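ABC transporter substrate-binding protein (Bradyrhizobium japonicum, PDB 4I1D) probably serves as the periplasmic substrate-binding component of an ABC importer, holding D-malate in this crystal, in a family assigned to polyamine binding. Local coordinates at residues 44-49 against 234-239; 109-114 against 118-123; 150-155 against 159-164; 264-269 against 282-287. All blocks are in the same frame, centred on the assembly; numbering follows the deposited sequence.

Contact 1 (44-49 against 234-239); sequences PAIKTQ and CILKGA. With SO4 (sulfate ion), chain L; SO4 (sulfate ion), chain B; SO4 (sulfate ion), chain I.
The one flat group at this contact is the carboxamide of Q49, and methyl CD2 of L236 comes to its oxygen obliquely, from well out of the amide plane, with OE1 and CD2 3.8 Å apart. The hydrogen bonding of OE1 is done by the backbone, as the oxygen accepts from W57 N and, weakly, from I56 N, which fixes the rotation of the buried amide. The same L236 methyl also meets I46 one helical turn back, CD2 lying 4.2 Å from I46 CG1. The I46 branch reaches it because CG1 stands beside the backbone N (chi1 -74°). L236 therefore wedges a single methyl between an aliphatic and an amide side chain. K47 starts off away from L236 on the other flank of the helix, and its NZ donates to two oxygens of one sulfate, O2 at 2.7 Å and O1 at 2.8 Å. A second sulfate, of chain L, also takes a bond from NZ, at a doubtfully short distance. Helix 43-51 thus packs against the end of strand 219-235, where the chain enters a type II beta turn from L236 to A239. V60 of strand 59-63 touches both I46 and L236, I235 faces helix 242-252, and Q49 packs on Q192 of a second subunit.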
loop_
_atom_site.group_PDB
_atom_site.type_symbol
_atom_site.label_atom_id
_atom_site.label_comp_id
_atom_site.label_asym_id
_atom_site.label_seq_id
_atom_site.Cartn_x
_atom_site.Cartn_y
_atom_site.Cartn_z
ATOM N N PRO A 44 -1.535 4.129 26.710
ATOM C CA PRO A 44 -0.603 3.281 25.960
ATOM C C PRO A 44 0.733 3.142 26.692
ATOM O O PRO A 44 1.317 2.057 26.703
ATOM C CB PRO A 44 -0.436 4.035 24.635
ATOM C CG PRO A 44 -1.740 4.770 24.469
ATOM C CD PRO A 44 -2.110 5.202 25.879
ATOM N N ALA A 45 1.192 4.221 27.323
ATOM C CA ALA A 45 2.471 4.198 28.019
ATOM C C ALA A 45 2.393 3.369 29.297
ATOM O O ALA A 45 3.316 2.624 29.627
ATOM C CB ALA A 45 2.937 5.615 28.327
ATOM N N ILE A 46 1.293 3.509 30.024
ATOM C CA ILE A 46 1.097 2.727 31.234
ATOM C C ILE A 46 1.154 1.237 30.899
ATOM O O ILE A 46 1.786 0.459 31.617
ATOM C CB ILE A 46 -0.234 3.072 31.921
ATOM C CG1 ILE A 46 -0.134 4.431 32.617
ATOM C CG2 ILE A 46 -0.607 2.017 32.939
ATOM C CD1 ILE A 46 -1.497 4.997 33.005
ATOM N N LYS A 47 0.515 0.842 29.800
ATOM C CA LYS A 47 0.527 -0.563 29.411
ATOM C C LYS A 47 1.963 -1.026 29.201
ATOM O O LYS A 47 2.367 -2.084 29.684
ATOM C CB LYS A 47 -0.279 -0.802 28.131
ATOM C CG LYS A 47 -1.776 -0.621 28.281
ATOM C CD LYS A 47 -2.490 -1.191 27.068
ATOM C CE LYS A 47 -3.986 -0.989 27.157
ATOM N NZ LYS A 47 -4.684 -1.748 26.083
ATOM N N THR A 48 2.730 -0.229 28.470
ATOM C CA THR A 48 4.086 -0.620 28.131
ATOM C C THR A 48 4.938 -0.647 29.392
ATOM O O THR A 48 5.685 -1.597 29.632
ATOM C CB THR A 48 4.699 0.337 27.107
ATOM O OG1 THR A 48 3.995 0.208 25.867
ATOM C CG2 THR A 48 6.166 0.012 26.889
ATOM N N GLN A 49 4.798 0.395 30.202
ATOM C CA GLN A 49 5.578 0.532 31.429
ATOM C C GLN A 49 5.307 -0.618 32.390
ATOM O O GLN A 49 6.234 -1.283 32.859
ATOM C CB GLN A 49 5.275 1.866 32.118
ATOM C CG GLN A 49 5.818 3.091 31.394
ATOM C CD GLN A 49 5.902 4.301 32.308
ATOM O OE1 GLN A 49 5.969 4.162 33.528
ATOM N NE2 GLN A 49 5.906 5.495 31.722
ATOM N N CYS A 234 -4.304 7.357 40.465
ATOM C CA CYS A 234 -4.069 5.923 40.629
ATOM C C CYS A 234 -2.568 5.694 40.584
ATOM O O CYS A 234 -1.813 6.579 40.183
ATOM C CB CYS A 234 -4.736 5.128 39.513
ATOM S SG CYS A 234 -4.214 5.673 37.858
ATOM N N ILE A 235 -2.140 4.502 40.989
ATOM C CA ILE A 235 -0.732 4.192 41.152
ATOM C C ILE A 235 -0.422 3.014 40.264
ATOM O O ILE A 235 -1.170 2.036 40.260
ATOM C CB ILE A 235 -0.429 3.805 42.610
ATOM C CG1 ILE A 235 -0.777 4.960 43.550
ATOM C CG2 ILE A 235 1.023 3.364 42.773
ATOM C CD1 ILE A 235 -0.623 4.610 45.028
ATOM N N LEU A 236 0.668 3.092 39.507
ATOM C CA LEU A 236 1.002 2.007 38.585
ATOM C C LEU A 236 1.339 0.735 39.338
ATOM O O LEU A 236 1.989 0.772 40.383
ATOM C CB LEU A 236 2.141 2.388 37.633
ATOM C CG LEU A 236 1.716 3.197 36.401
ATOM C CD1 LEU A 236 1.432 4.607 36.802
ATOM C CD2 LEU A 236 2.779 3.172 35.319
ATOM N N LYS A 237 0.870 -0.393 38.819
ATOM C CA LYS A 237 1.279 -1.685 39.349
ATOM C C LYS A 237 2.797 -1.811 39.168
ATOM O O LYS A 237 3.313 -1.639 38.066
ATOM C CB LYS A 237 0.551 -2.809 38.609
ATOM C CG LYS A 237 0.350 -4.073 39.425
ATOM C CD LYS A 237 -0.587 -3.822 40.596
ATOM C CE LYS A 237 -0.895 -5.110 41.343
ATOM N NZ LYS A 237 -1.610 -6.095 40.480
ATOM N N GLY A 238 3.515 -2.088 40.250
ATOM C CA GLY A 238 4.962 -2.196 40.178
ATOM C C GLY A 238 5.686 -0.857 40.255
ATOM O O GLY A 238 6.873 -0.762 39.936
ATOM N N ALA A 239 4.974 0.183 40.679
ATOM C CA ALA A 239 5.572 1.506 40.836
ATOM C C ALA A 239 6.819 1.440 41.720
ATOM O O ALA A 239 6.794 0.836 42.794
ATOM C CB ALA A 239 4.553 2.488 41.408
HETATM S S SO4 L . -2.971 -2.693 23.146
HETATM O O1 SO4 L . -2.147 -1.506 23.464
HETATM O O2 SO4 L . -2.212 -3.923 23.466
HETATM O O3 SO4 L . -4.215 -2.660 23.946
HETATM O O4 SO4 L . -3.309 -2.685 21.705
HETATM S S SO4 B . 4.841 3.728 23.879
HETATM O O1 SO4 B . 4.838 3.438 25.311
HETATM O O2 SO4 B . 5.388 2.587 23.145
HETATM O O3 SO4 B . 3.475 3.980 23.426
HETATM O O4 SO4 B . 5.654 4.915 23.629
HETATM S S SO4 I . -7.933 -1.179 25.466
HETATM O O1 SO4 I . -6.885 -0.226 25.109
HETATM O O2 SO4 I . -7.340 -2.379 26.059
HETATM O O3 SO4 I . -8.843 -0.555 26.428
HETATM O O4 SO4 I . -8.666 -1.551 24.258
#

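Contact 2 (109-114 against 118-123); sequences LAYSQK and KDAPNS. With ACT (acetate ion), chain R; SO4 (sulfate ion), chain K.
The methyl of A120 is the bump and the ring of Y111 the surface it presses on. CB of A120 sits over one ring face, 3.6 Å from the centroid and 21° off the normal, a CH-pi contact. It is shifted toward the CE2 side of the rim, so that A120 CB and Y111 CE2 are only 3.3 Å apart. The ring can stand up from the strand to meet it because CG occupies the crowded position between the backbone N and the carbonyl carbon (chi1 62°). Lower down, P121 leans its ring on the tyrosine stem, CG to CB of Y111 at 4.2 Å.

L109, two residues back on the same side of the strand, supplies the second bump. Its CD2 pushes into a shallow hollow made by P121 and the backbone that follows: CB of P121 is 3.8 Å from CD2, and the carbonyl O of S123 comes to 3.3 Å of that methyl. W124 and F127 of helix 124-128 touch L109 as well. Replacing Y111 with a serine would probably leave the A120 methyl without a surface to rest on and let the loop shift over the strand.

Strand 100-112 thus ends under a loop that folds back over it to start a helix. S123 is the N-cap of helix 124-128, where its OG accepts a hydrogen bond from D126 N, capping the helix start, and the arrangement is a strand-loop-helix connection on the central sheet of a periplasmic-binding-protein fold.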
loop_
_atom_site.group_PDB
_atom_site.type_symbol
_atom_site.label_atom_id
_atom_site.label_comp_id
_atom_site.label_asym_id
_atom_site.label_seq_id
_atom_site.Cartn_x
_atom_site.Cartn_y
_atom_site.Cartn_z
ATOM N N LEU A 109 -21.584 23.841 26.574
ATOM C CA LEU A 109 -21.946 24.675 25.446
ATOM C C LEU A 109 -21.304 26.057 25.632
ATOM O O LEU A 109 -21.694 26.826 26.517
ATOM C CB LEU A 109 -23.475 24.793 25.362
ATOM C CG LEU A 109 -24.086 25.676 24.265
ATOM C CD1 LEU A 109 -23.469 25.363 22.925
ATOM C CD2 LEU A 109 -25.621 25.539 24.194
ATOM N N ALA A 110 -20.299 26.348 24.812
ATOM C CA ALA A 110 -19.655 27.658 24.793
ATOM C C ALA A 110 -20.135 28.403 23.563
ATOM O O ALA A 110 -20.528 27.787 22.561
ATOM C CB ALA A 110 -18.113 27.520 24.776
ATOM N N TYR A 111 -20.110 29.729 23.636
ATOM C CA TYR A 111 -20.692 30.542 22.588
ATOM C C TYR A 111 -20.104 31.951 22.607
ATOM O O TYR A 111 -19.675 32.433 23.644
ATOM C CB TYR A 111 -22.212 30.597 22.754
ATOM C CG TYR A 111 -22.647 31.239 24.053
ATOM C CD1 TYR A 111 -22.905 30.468 25.183
ATOM C CD2 TYR A 111 -22.783 32.617 24.155
ATOM C CE1 TYR A 111 -23.298 31.053 26.382
ATOM C CE2 TYR A 111 -23.167 33.216 25.351
ATOM C CZ TYR A 111 -23.416 32.428 26.461
ATOM O OH TYR A 111 -23.795 33.019 27.648
ATOM N N SER A 112 -20.096 32.594 21.443
ATOM C CA SER A 112 -19.622 33.962 21.290
ATOM C C SER A 112 -20.665 34.998 21.738
ATOM O O SER A 112 -21.836 34.943 21.335
ATOM C CB SER A 112 -19.253 34.208 19.827
ATOM O OG SER A 112 -19.220 35.592 19.528
ATOM N N GLN A 113 -20.236 35.946 22.560
ATOM C CA GLN A 113 -21.122 37.028 22.990
ATOM C C GLN A 113 -21.296 38.085 21.917
ATOM O O GLN A 113 -22.258 38.847 21.960
ATOM C CB GLN A 113 -20.627 37.681 24.280
ATOM C CG GLN A 113 -20.782 36.812 25.516
ATOM C CD GLN A 113 -19.888 37.281 26.650
ATOM O OE1 GLN A 113 -18.973 38.087 26.443
ATOM N NE2 GLN A 113 -20.154 36.787 27.857
ATOM N N LYS A 114 -20.370 38.143 20.963
ATOM C CA LYS A 114 -20.525 39.052 19.834
ATOM C C LYS A 114 -21.675 38.559 18.956
ATOM O O LYS A 114 -22.497 39.344 18.484
ATOM C CB LYS A 114 -19.232 39.176 19.025
ATOM C CG LYS A 114 -18.280 40.256 19.540
ATOM C CD LYS A 114 -16.975 40.310 18.736
ATOM C CE LYS A 114 -15.922 41.197 19.419
ATOM N NZ LYS A 114 -14.575 41.178 18.752
ATOM N N LYS A 118 -27.654 38.820 23.313
ATOM C CA LYS A 118 -28.889 38.819 24.096
ATOM C C LYS A 118 -29.506 37.440 24.342
ATOM O O LYS A 118 -29.859 37.112 25.478
ATOM C CB LYS A 118 -29.918 39.774 23.478
ATOM C CG LYS A 118 -30.156 41.015 24.325
ATOM C CD LYS A 118 -30.502 42.241 23.492
ATOM C CE LYS A 118 -30.565 43.481 24.383
ATOM N NZ LYS A 118 -30.933 44.724 23.643
ATOM N N ASP A 119 -29.648 36.636 23.296
ATOM C CA ASP A 119 -30.304 35.343 23.459
ATOM C C ASP A 119 -29.445 34.198 22.952
ATOM O O ASP A 119 -29.627 33.718 21.833
ATOM C CB ASP A 119 -31.681 35.335 22.789
ATOM C CG ASP A 119 -32.743 36.026 23.633
ATOM O OD1 ASP A 119 -32.780 35.786 24.863
ATOM O OD2 ASP A 119 -33.530 36.818 23.070
ATOM N N ALA A 120 -28.515 33.768 23.803
ATOM C CA ALA A 120 -27.561 32.716 23.475
ATOM C C ALA A 120 -28.155 31.317 23.621
ATOM O O ALA A 120 -29.014 31.078 24.481
ATOM C CB ALA A 120 -26.320 32.849 24.352
ATOM N N PRO A 121 -27.681 30.377 22.787
ATOM C CA PRO A 121 -28.094 28.983 22.955
ATOM C C PRO A 121 -27.807 28.548 24.387
ATOM O O PRO A 121 -26.836 29.015 24.977
ATOM C CB PRO A 121 -27.207 28.233 21.959
ATOM C CG PRO A 121 -26.059 29.147 21.695
ATOM C CD PRO A 121 -26.634 30.522 21.766
ATOM N N ASN A 122 -28.648 27.679 24.934
ATOM C CA ASN A 122 -28.626 27.374 26.357
ATOM C C ASN A 122 -28.846 25.889 26.652
ATOM O O ASN A 122 -29.042 25.492 27.804
ATOM C CB ASN A 122 -29.690 28.215 27.070
ATOM C CG ASN A 122 -29.560 28.154 28.576
ATOM O OD1 ASN A 122 -30.486 27.743 29.285
ATOM N ND2 ASN A 122 -28.399 28.551 29.071
ATOM N N SER A 123 -28.809 25.074 25.603
ATOM C CA SER A 123 -28.991 23.633 25.729
ATOM C C SER A 123 -28.507 22.978 24.443
ATOM O O SER A 123 -28.259 23.660 23.448
ATOM C CB SER A 123 -30.463 23.304 25.943
ATOM O OG SER A 123 -31.207 23.611 24.769
HETATM C C ACT R . -14.987 36.751 18.939
HETATM O O ACT R . -16.115 36.200 18.977
HETATM O OXT ACT R . -14.331 36.750 20.012
HETATM C CH3 ACT R . -14.459 37.377 17.676
HETATM S S SO4 K . -27.427 29.615 32.817
HETATM O O1 SO4 K . -27.844 30.768 33.610
HETATM O O2 SO4 K . -26.127 29.130 33.295
HETATM O O3 SO4 K . -28.439 28.559 32.926
HETATM O O4 SO4 K . -27.294 30.048 31.429
#

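Contact 3 (150-155 against 159-164); sequences ALMADG and DKLYPL
L151 makes the first touches on the helix side, and it makes two of them. Its CB lies 3.6 Å from CD2 of L161, the tightest approach across the contact. Its methyl CD1 reaches in another direction, to CD2 of L164 at 3.8 Å and CB of L164 at 4.1 Å, where the two leucines lie slantwise to one another. CG beside the backbone N (chi1 -77°), followed by chi2 of 153°, carries CD1 to that partner.

The next residue, M152, modelled as selenomethionine, meets the other branch of L161: its CG is 4.2 Å from CD1, and the two chains run across each other at about a right angle. L161 therefore straddles successive helix residues, one methyl on each. M152 is further held by W124 and P158, while A153 touches W124 and W128 of helix 124-128.

D154 leaves the helix, and its OD2 forms a salt bridge with NE of R168 in helix 166-176. G155, with positive phi, is the C-prime residue of a Schellman motif that closes the helix: its N bonds to M152 O, and V156 N bonds to L151 O. From there the chain comes back with L161, then a cis peptide before P163, and L164, which is backed by W305 and W306.

All four side chains that touch are buried and apolar, three leucines and a selenomethionine, and they meet through carbon atoms alone. Polar bonds nearby include those of the helix end, the D154-R168 salt bridge and the bond of Y162 OH to E148 OE1. The grip between the two segments thus rests on burial and shape, with no directional bond.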
loop_
_atom_site.group_PDB
_atom_site.type_symbol
_atom_site.label_atom_id
_atom_site.label_comp_id
_atom_site.label_asym_id
_atom_site.label_seq_id
_atom_site.Cartn_x
_atom_site.Cartn_y
_atom_site.Cartn_z
ATOM N N ALA A 150 -25.694 14.742 22.133
ATOM C CA ALA A 150 -26.594 14.412 21.042
ATOM C C ALA A 150 -27.904 13.859 21.587
ATOM O O ALA A 150 -28.964 14.161 21.066
ATOM C CB ALA A 150 -25.943 13.412 20.088
ATOM N N LEU A 151 -27.836 13.044 22.633
ATOM C CA LEU A 151 -29.060 12.479 23.194
ATOM C C LEU A 151 -29.899 13.553 23.889
ATOM O O LEU A 151 -31.124 13.591 23.750
ATOM C CB LEU A 151 -28.744 11.325 24.138
ATOM C CG LEU A 151 -28.388 10.048 23.373
ATOM C CD1 LEU A 151 -27.467 9.143 24.179
ATOM C CD2 LEU A 151 -29.648 9.326 22.954
HETATM N N MSE A 152 -29.234 14.441 24.617
HETATM C CA MSE A 152 -29.935 15.548 25.253
HETATM C C MSE A 152 -30.575 16.455 24.204
HETATM O O MSE A 152 -31.653 17.003 24.432
HETATM C CB MSE A 152 -28.991 16.332 26.169
HETATM C CG MSE A 152 -28.744 15.637 27.508
HETATM SE SE MSE A 152 -27.581 16.624 28.730
HETATM C CE MSE A 152 -25.855 16.207 27.885
ATOM N N ALA A 153 -29.911 16.604 23.057
ATOM C CA ALA A 153 -30.451 17.406 21.961
ATOM C C ALA A 153 -31.725 16.748 21.441
ATOM O O ALA A 153 -32.649 17.410 20.984
ATOM C CB ALA A 153 -29.419 17.538 20.843
ATOM N N ASP A 154 -31.766 15.428 21.515
ATOM C CA ASP A 154 -32.947 14.695 21.121
ATOM C C ASP A 154 -33.981 14.608 22.247
ATOM O O ASP A 154 -34.913 13.795 22.190
ATOM C CB ASP A 154 -32.575 13.300 20.639
ATOM C CG ASP A 154 -33.611 12.739 19.685
ATOM O OD1 ASP A 154 -34.103 13.525 18.849
ATOM O OD2 ASP A 154 -33.949 11.540 19.783
ATOM N N GLY A 155 -33.808 15.439 23.273
ATOM C CA GLY A 155 -34.823 15.601 24.301
ATOM C C GLY A 155 -34.673 14.744 25.545
ATOM O O GLY A 155 -35.506 14.804 26.450
ATOM N N ASP A 159 -30.378 13.388 33.521
ATOM C CA ASP A 159 -30.264 12.344 34.534
ATOM C C ASP A 159 -30.923 11.028 34.105
ATOM O O ASP A 159 -31.056 10.104 34.904
ATOM C CB ASP A 159 -30.832 12.826 35.871
ATOM C CG ASP A 159 -32.302 13.189 35.782
ATOM O OD1 ASP A 159 -32.789 13.434 34.655
ATOM O OD2 ASP A 159 -32.969 13.234 36.839
ATOM N N LYS A 160 -31.320 10.938 32.838
ATOM C CA LYS A 160 -31.904 9.708 32.310
ATOM C C LYS A 160 -31.110 9.133 31.129
ATOM O O LYS A 160 -31.621 8.314 30.372
ATOM C CB LYS A 160 -33.347 9.963 31.872
ATOM C CG LYS A 160 -34.285 10.407 32.987
ATOM C CD LYS A 160 -34.640 9.257 33.926
ATOM C CE LYS A 160 -35.795 9.636 34.849
ATOM N NZ LYS A 160 -36.268 8.492 35.676
ATOM N N LEU A 161 -29.862 9.556 30.977
ATOM C CA LEU A 161 -29.069 9.178 29.812
ATOM C C LEU A 161 -28.625 7.716 29.768
ATOM O O LEU A 161 -28.671 7.081 28.716
ATOM C CB LEU A 161 -27.839 10.082 29.701
ATOM C CG LEU A 161 -28.146 11.489 29.199
ATOM C CD1 LEU A 161 -27.013 12.422 29.525
ATOM C CD2 LEU A 161 -28.400 11.441 27.709
ATOM N N TYR A 162 -28.171 7.190 30.901
ATOM C CA TYR A 162 -27.517 5.881 30.921
ATOM C C TYR A 162 -28.491 4.739 31.228
ATOM O O TYR A 162 -29.431 4.911 31.998
ATOM C CB TYR A 162 -26.330 5.894 31.902
ATOM C CG TYR A 162 -25.266 6.914 31.541
ATOM C CD1 TYR A 162 -24.308 6.634 30.576
ATOM C CD2 TYR A 162 -25.226 8.158 32.158
ATOM C CE1 TYR A 162 -23.335 7.560 30.232
ATOM C CE2 TYR A 162 -24.250 9.102 31.822
ATOM C CZ TYR A 162 -23.310 8.796 30.858
ATOM O OH TYR A 162 -22.342 9.717 30.519
ATOM N N PRO A 163 -28.292 3.574 30.593
ATOM C CA PRO A 163 -27.287 3.295 29.556
ATOM C C PRO A 163 -27.601 4.044 28.263
ATOM O O PRO A 163 -28.774 4.195 27.939
ATOM C CB PRO A 163 -27.426 1.785 29.338
ATOM C CG PRO A 163 -28.851 1.466 29.766
ATOM C CD PRO A 163 -29.118 2.391 30.910
ATOM N N LEU A 164 -26.583 4.511 27.542
ATOM C CA LEU A 164 -26.819 5.362 26.377
ATOM C C LEU A 164 -27.504 4.611 25.245
ATOM O O LEU A 164 -27.138 3.485 24.930
ATOM C CB LEU A 164 -25.515 5.980 25.859
ATOM C CG LEU A 164 -24.741 6.923 26.786
ATOM C CD1 LEU A 164 -23.541 7.507 26.065
ATOM C CD2 LEU A 164 -25.617 8.044 27.337
#

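Contact 4 (264-269 against 282-287); sequences HIDYGP and PERAAQ. With SO4 (sulfate ion), chain J.
R284 lays the edge of its guanidinium against the backbone of I265, whose carbonyl O lies near the guanidinium plane, 3.2 Å from NH2. The carboxylate of D266 is turned quite differently. Its OD1 stands well out of that plane, 4.0 Å from NH1, so this long salt bridge is one of charge only. NH1 itself donates to OE1 of Q287 at 2.9 Å, with a C=O...N angle of 154°, and NE bonds to P262 O, two bonds that hold the group in place. A bend at chi2 (58°) turns the arginine toward D266. With a leucine in place of R284, OE1 of Q287 and O of P262 would probably lose these bonds from the guanidinium, and D266 its nearby positive charge.

D266 extends its carboxylate toward the far segment, CG anti to the backbone N (chi1 -166°). Its OD1 comes to 2.9 Å of the carbonyl O of Q287, two acceptors that do not bond to each other; the repulsion is probably offset in part by the charge of R284 and by the bond OD2 accepts from N206 ND2. Q287 O takes Y223 OH. The D266 backbone N gives a weak bond to O2 of sulfate J, 2.7 Å away.

D266 is the centre of an inverse gamma turn leading into strand 268-269. Helix 12-30 meets I265 through A17, helix 206-214 meets D266 through S210, and strand 100-112 takes Y267 on E103 and Y105.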
loop_
_atom_site.group_PDB
_atom_site.type_symbol
_atom_site.label_atom_id
_atom_site.label_comp_id
_atom_site.label_asym_id
_atom_site.label_seq_id
_atom_site.Cartn_x
_atom_site.Cartn_y
_atom_site.Cartn_z
ATOM N N HIS A 264 -7.064 28.453 41.693
ATOM C CA HIS A 264 -6.061 28.667 40.657
ATOM C C HIS A 264 -6.539 28.265 39.271
ATOM O O HIS A 264 -5.913 28.590 38.259
ATOM C CB HIS A 264 -4.761 27.950 41.032
ATOM C CG HIS A 264 -4.087 28.548 42.231
ATOM N ND1 HIS A 264 -4.061 27.929 43.461
ATOM C CD2 HIS A 264 -3.451 29.734 42.391
ATOM C CE1 HIS A 264 -3.424 28.700 44.327
ATOM N NE2 HIS A 264 -3.044 29.801 43.704
ATOM N N ILE A 265 -7.664 27.567 39.230
ATOM C CA ILE A 265 -8.224 27.124 37.969
ATOM C C ILE A 265 -9.685 26.753 38.166
ATOM O O ILE A 265 -10.094 26.367 39.259
ATOM C CB ILE A 265 -7.414 25.952 37.373
ATOM C CG1 ILE A 265 -7.732 25.782 35.884
ATOM C CG2 ILE A 265 -7.628 24.666 38.188
ATOM C CD1 ILE A 265 -6.808 24.821 35.177
ATOM N N ASP A 266 -10.461 26.897 37.099
ATOM C CA ASP A 266 -11.909 26.727 37.133
ATOM C C ASP A 266 -12.354 25.255 37.159
ATOM O O ASP A 266 -13.248 24.854 36.411
ATOM C CB ASP A 266 -12.522 27.440 35.921
ATOM C CG ASP A 266 -14.021 27.601 36.038
ATOM O OD1 ASP A 266 -14.505 27.762 37.182
ATOM O OD2 ASP A 266 -14.712 27.564 34.992
ATOM N N TYR A 267 -11.727 24.446 38.006
ATOM C CA TYR A 267 -12.138 23.055 38.146
ATOM C C TYR A 267 -12.573 22.808 39.576
ATOM O O TYR A 267 -12.173 23.537 40.481
ATOM C CB TYR A 267 -11.014 22.106 37.728
ATOM C CG TYR A 267 -10.687 22.232 36.254
ATOM C CD1 TYR A 267 -11.699 22.416 35.320
ATOM C CD2 TYR A 267 -9.369 22.193 35.792
ATOM C CE1 TYR A 267 -11.417 22.547 33.960
ATOM C CE2 TYR A 267 -9.077 22.325 34.423
ATOM C CZ TYR A 267 -10.110 22.502 33.516
ATOM O OH TYR A 267 -9.852 22.630 32.162
ATOM N N GLY A 268 -13.418 21.802 39.773
ATOM C CA GLY A 268 -13.957 21.510 41.087
ATOM C C GLY A 268 -13.081 20.522 41.826
ATOM O O GLY A 268 -12.371 19.734 41.197
ATOM N N PRO A 269 -13.127 20.553 43.166
ATOM C CA PRO A 269 -12.305 19.622 43.949
ATOM C C PRO A 269 -12.859 18.195 43.881
ATOM O O PRO A 269 -14.067 18.008 44.029
ATOM C CB PRO A 269 -12.411 20.179 45.382
ATOM C CG PRO A 269 -13.749 20.843 45.430
ATOM C CD PRO A 269 -14.025 21.359 44.012
ATOM N N PRO A 282 -17.924 32.051 48.427
ATOM C CA PRO A 282 -19.186 31.722 47.749
ATOM C C PRO A 282 -19.201 32.147 46.276
ATOM O O PRO A 282 -19.615 31.362 45.418
ATOM C CB PRO A 282 -20.226 32.532 48.531
ATOM C CG PRO A 282 -19.594 32.782 49.871
ATOM C CD PRO A 282 -18.136 32.933 49.592
ATOM N N GLU A 283 -18.755 33.372 46.003
ATOM C CA GLU A 283 -18.711 33.915 44.646
ATOM C C GLU A 283 -17.860 33.049 43.711
ATOM O O GLU A 283 -18.163 32.918 42.530
ATOM C CB GLU A 283 -18.150 35.339 44.661
ATOM C CG GLU A 283 -18.401 36.110 45.954
ATOM C CD GLU A 283 -19.720 36.866 45.940
ATOM O OE1 GLU A 283 -20.422 36.832 44.902
ATOM O OE2 GLU A 283 -20.054 37.500 46.969
ATOM N N ARG A 284 -16.789 32.473 44.248
ATOM C CA ARG A 284 -15.880 31.650 43.454
ATOM C C ARG A 284 -16.432 30.245 43.242
ATOM O O ARG A 284 -16.313 29.678 42.152
ATOM C CB ARG A 284 -14.496 31.584 44.115
ATOM C CG ARG A 284 -13.508 30.638 43.430
ATOM C CD ARG A 284 -13.296 31.033 41.977
ATOM N NE ARG A 284 -12.407 30.121 41.260
ATOM C CZ ARG A 284 -12.294 30.079 39.933
ATOM N NH1 ARG A 284 -13.027 30.891 39.180
ATOM N NH2 ARG A 284 -11.458 29.220 39.357
ATOM N N ALA A 285 -17.022 29.679 44.289
ATOM C CA ALA A 285 -17.606 28.344 44.203
ATOM C C ALA A 285 -18.695 28.304 43.136
ATOM O O ALA A 285 -18.833 27.316 42.403
ATOM C CB ALA A 285 -18.171 27.927 45.552
ATOM N N ALA A 286 -19.455 29.395 43.054
ATOM C CA ALA A 286 -20.578 29.503 42.126
ATOM C C ALA A 286 -20.166 29.326 40.665
ATOM O O ALA A 286 -21.025 29.212 39.783
ATOM C CB ALA A 286 -21.295 30.844 42.316
ATOM N N GLN A 287 -18.857 29.308 40.416
ATOM C CA GLN A 287 -18.326 29.216 39.060
ATOM C C GLN A 287 -17.780 27.832 38.756
ATOM O O GLN A 287 -17.315 27.575 37.643
ATOM C CB GLN A 287 -17.226 30.260 38.845
ATOM C CG GLN A 287 -17.726 31.702 38.932
ATOM C CD GLN A 287 -16.604 32.716 39.075
ATOM O OE1 GLN A 287 -15.473 32.371 39.432
ATOM N NE2 GLN A 287 -16.914 33.981 38.802
HETATM S S SO4 J . -9.979 30.389 35.759
HETATM O O1 SO4 J . -9.271 30.534 37.029
HETATM O O2 SO4 J . -9.998 28.982 35.367
HETATM O O3 SO4 J . -11.348 30.875 35.920
HETATM O O4 SO4 J . -9.301 31.160 34.718
#

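Contact 4 is the one near the ligand: the side chain of I265 is about 9 Å from both the bound D-malate and the side chain of R208, a malate-binding residue. Contacts 1, 2 and 3 lie away from that site. Contact 1 lies farthest from contact 2, centres about 41 Å apart on opposite sides of the chain's centre, while its nearest atoms are about 14 Å from those of contact 4. Contacts 2 and 3 are neighbours, nearest atoms about 6 Å apart, and helix 124-128 serves both, W124 touching L109 and M152. Contacts 1, 2 and 4 reach the central sheet, through strands 219-235, 100-112 and 268-269. Contacts 2 and 3 nest inside the loop contact 1 closes.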